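Local coordinates for putative uncharacterized protein (Pyrococcus furiosus, PDB 3V68) that is a DUF2666-family protein of unestablished biochemical role that probably binds double-stranded DNA, at residues A[187-192]-A[226-231]. Residues are numbered along the deposited sequence; the frame is centred on the assembly and turned at random. Where two conformers were deposited one is given.
Sequences KKIVEY and AREMLS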
loop_
_atom_site.group_PDB
_atom_site.type_symbol
_atom_site.label_atom_id
_atom_site.label_comp_id
_atom_site.label_asym_id
_atom_site.label_seq_id
_atom_site.Cartn_x
_atom_site.Cartn_y
_atom_site.Cartn_z
ATOM N N LYS A 187 5.669 18.422 1.869
ATOM C CA LYS A 187 5.566 19.572 0.971
ATOM C C LYS A 187 6.888 19.792 0.237
ATOM O O LYS A 187 6.901 20.005 -0.982
ATOM C CB LYS A 187 5.152 20.832 1.742
ATOM C CG LYS A 187 5.081 22.092 0.893
ATOM C CD LYS A 187 4.711 23.311 1.739
ATOM C CE LYS A 187 5.233 24.598 1.113
ATOM N NZ LYS A 187 6.728 24.661 1.106
ATOM N N LYS A 188 7.990 19.728 0.979
ATOM C CA LYS A 188 9.333 19.862 0.408
ATOM C C LYS A 188 9.613 18.756 -0.611
ATOM O O LYS A 188 10.212 18.998 -1.663
ATOM C CB LYS A 188 10.387 19.823 1.519
ATOM C CG LYS A 188 11.669 20.593 1.224
ATOM C CD LYS A 188 11.449 22.094 1.377
ATOM C CE LYS A 188 12.703 22.818 1.846
ATOM N NZ LYS A 188 12.895 22.692 3.324
ATOM N N ILE A 189 9.171 17.541 -0.288
ATOM C CA ILE A 189 9.336 16.400 -1.184
ATOM C C ILE A 189 8.560 16.609 -2.487
ATOM O O ILE A 189 9.067 16.309 -3.571
ATOM C CB ILE A 189 8.940 15.064 -0.487
ATOM C CG1 ILE A 189 9.966 14.724 0.602
ATOM C CG2 ILE A 189 8.835 13.924 -1.505
ATOM C CD1 ILE A 189 9.560 13.604 1.536
ATOM N N VAL A 190 7.334 17.116 -2.383
ATOM C CA VAL A 190 6.547 17.408 -3.580
ATOM C C VAL A 190 7.293 18.411 -4.458
ATOM O O VAL A 190 7.443 18.207 -5.665
ATOM C CB VAL A 190 5.132 17.930 -3.230
ATOM C CG1 VAL A 190 4.433 18.503 -4.467
ATOM C CG2 VAL A 190 4.297 16.815 -2.611
ATOM N N GLU A 191 7.792 19.476 -3.842
ATOM C CA GLU A 191 8.467 20.522 -4.604
ATOM C C GLU A 191 9.793 20.058 -5.201
ATOM O O GLU A 191 10.166 20.472 -6.289
ATOM C CB GLU A 191 8.616 21.788 -3.765
ATOM C CG GLU A 191 7.267 22.454 -3.558
ATOM C CD GLU A 191 7.297 23.633 -2.622
ATOM O OE1 GLU A 191 8.366 24.267 -2.458
ATOM O OE2 GLU A 191 6.221 23.944 -2.062
ATOM N N TYR A 192 10.477 19.158 -4.498
ATOM C CA TYR A 192 11.711 18.553 -4.994
ATOM C C TYR A 192 11.537 17.919 -6.386
ATOM O O TYR A 192 12.416 18.041 -7.245
ATOM C CB TYR A 192 12.187 17.514 -3.976
ATOM C CG TYR A 192 13.509 16.844 -4.273
ATOM C CD1 TYR A 192 13.549 15.574 -4.843
ATOM C CD2 TYR A 192 14.715 17.462 -3.946
ATOM C CE1 TYR A 192 14.754 14.939 -5.102
ATOM C CE2 TYR A 192 15.931 16.832 -4.197
ATOM C CZ TYR A 192 15.940 15.576 -4.777
ATOM O OH TYR A 192 17.130 14.946 -5.030
ATOM N N ALA A 226 10.229 8.203 -2.764
ATOM C CA ALA A 226 9.965 7.157 -3.751
ATOM C C ALA A 226 8.534 7.229 -4.278
ATOM O O ALA A 226 8.309 7.137 -5.485
ATOM C CB ALA A 226 10.262 5.779 -3.178
ATOM N N ARG A 227 7.573 7.408 -3.377
ATOM C CA ARG A 227 6.172 7.511 -3.770
ATOM C C ARG A 227 5.936 8.730 -4.661
ATOM O O ARG A 227 5.218 8.640 -5.654
ATOM C CB ARG A 227 5.273 7.546 -2.540
ATOM C CG ARG A 227 5.090 6.167 -1.929
ATOM C CD ARG A 227 4.573 6.235 -0.503
ATOM N NE ARG A 227 4.103 4.919 -0.076
ATOM C CZ ARG A 227 4.897 3.919 0.302
ATOM N NH1 ARG A 227 6.220 4.072 0.331
ATOM N NH2 ARG A 227 4.363 2.760 0.650
ATOM N N GLU A 228 6.541 9.862 -4.307
ATOM C CA GLU A 228 6.401 11.070 -5.116
ATOM C C GLU A 228 6.994 10.886 -6.510
ATOM O O GLU A 228 6.376 11.275 -7.505
ATOM C CB GLU A 228 7.017 12.282 -4.408
ATOM C CG GLU A 228 6.810 13.618 -5.141
ATOM C CD GLU A 228 5.352 14.033 -5.291
ATOM O OE1 GLU A 228 4.483 13.528 -4.551
ATOM O OE2 GLU A 228 5.078 14.899 -6.150
ATOM N N MET A 229 8.181 10.281 -6.581
ATOM C CA MET A 229 8.834 10.006 -7.865
ATOM C C MET A 229 7.939 9.136 -8.749
ATOM O O MET A 229 7.715 9.443 -9.923
ATOM C CB MET A 229 10.197 9.342 -7.649
ATOM C CG MET A 229 10.960 9.024 -8.934
ATOM S SD MET A 229 10.544 7.426 -9.663
ATOM C CE MET A 229 11.423 6.308 -8.581
ATOM N N LEU A 230 7.411 8.066 -8.165
ATOM C CA LEU A 230 6.500 7.163 -8.873
ATOM C C LEU A 230 5.205 7.840 -9.330
ATOM O O LEU A 230 4.698 7.537 -10.409
ATOM C CB LEU A 230 6.196 5.926 -8.025
ATOM C CG LEU A 230 7.383 4.994 -7.781
ATOM C CD1 LEU A 230 7.015 3.961 -6.742
ATOM C CD2 LEU A 230 7.899 4.338 -9.062
ATOM N N SER A 231 4.693 8.775 -8.530
ATOM C CA SER A 231 3.456 9.482 -8.880
ATOM C C SER A 231 3.589 10.270 -10.187
ATOM O O SER A 231 2.602 10.450 -10.911
ATOM C CB SER A 231 3.009 10.400 -7.739
ATOM O OG SER A 231 3.689 11.640 -7.777
#
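Val-190 and Glu-228 bring helices 186-192 and 219-231 together, with their CA atoms 6.5 Å apart, the closest CA pair between segments 187-192 and 226-231. This is small helix-helix packing within the second DUF2666 family region of the chain; helix 202-213 comes between the two in sequence and packs against Ala-226 and Met-229. Glu-228 alone reaches across from its helix. With CG anti to the backbone N (chi1 -175°) and the chain bent at the next bond (chi2 62°), its methylenes lie against the first helix while its carboxylate turns along Val-190. Glu-228 CB touches CG2 of Ile-189 at 3.8 Å, the two side chains running alongside each other in opposing senses, and Glu-228 CG sits 3.8 Å from the carbonyl O of Ile-189. Beyond the bend the carboxylate lies over the Val-190 backbone, Glu-228 CD being 4.0 Å from Val-190 CA. Glu-228 thus meets the other helix by van der Waals contact of both methylenes and carboxylate, while its OE2 forms a salt bridge with Lys-232, one turn on. Ile-189 and Glu-228 also touch Phe-215 and Phe-193, respectively. The two methyls of Val-190 divide the carboxylate oxygens of Glu-228: CG2 meets OE1 at 3.8 Å and CG1 meets OE2 at 4.0 Å.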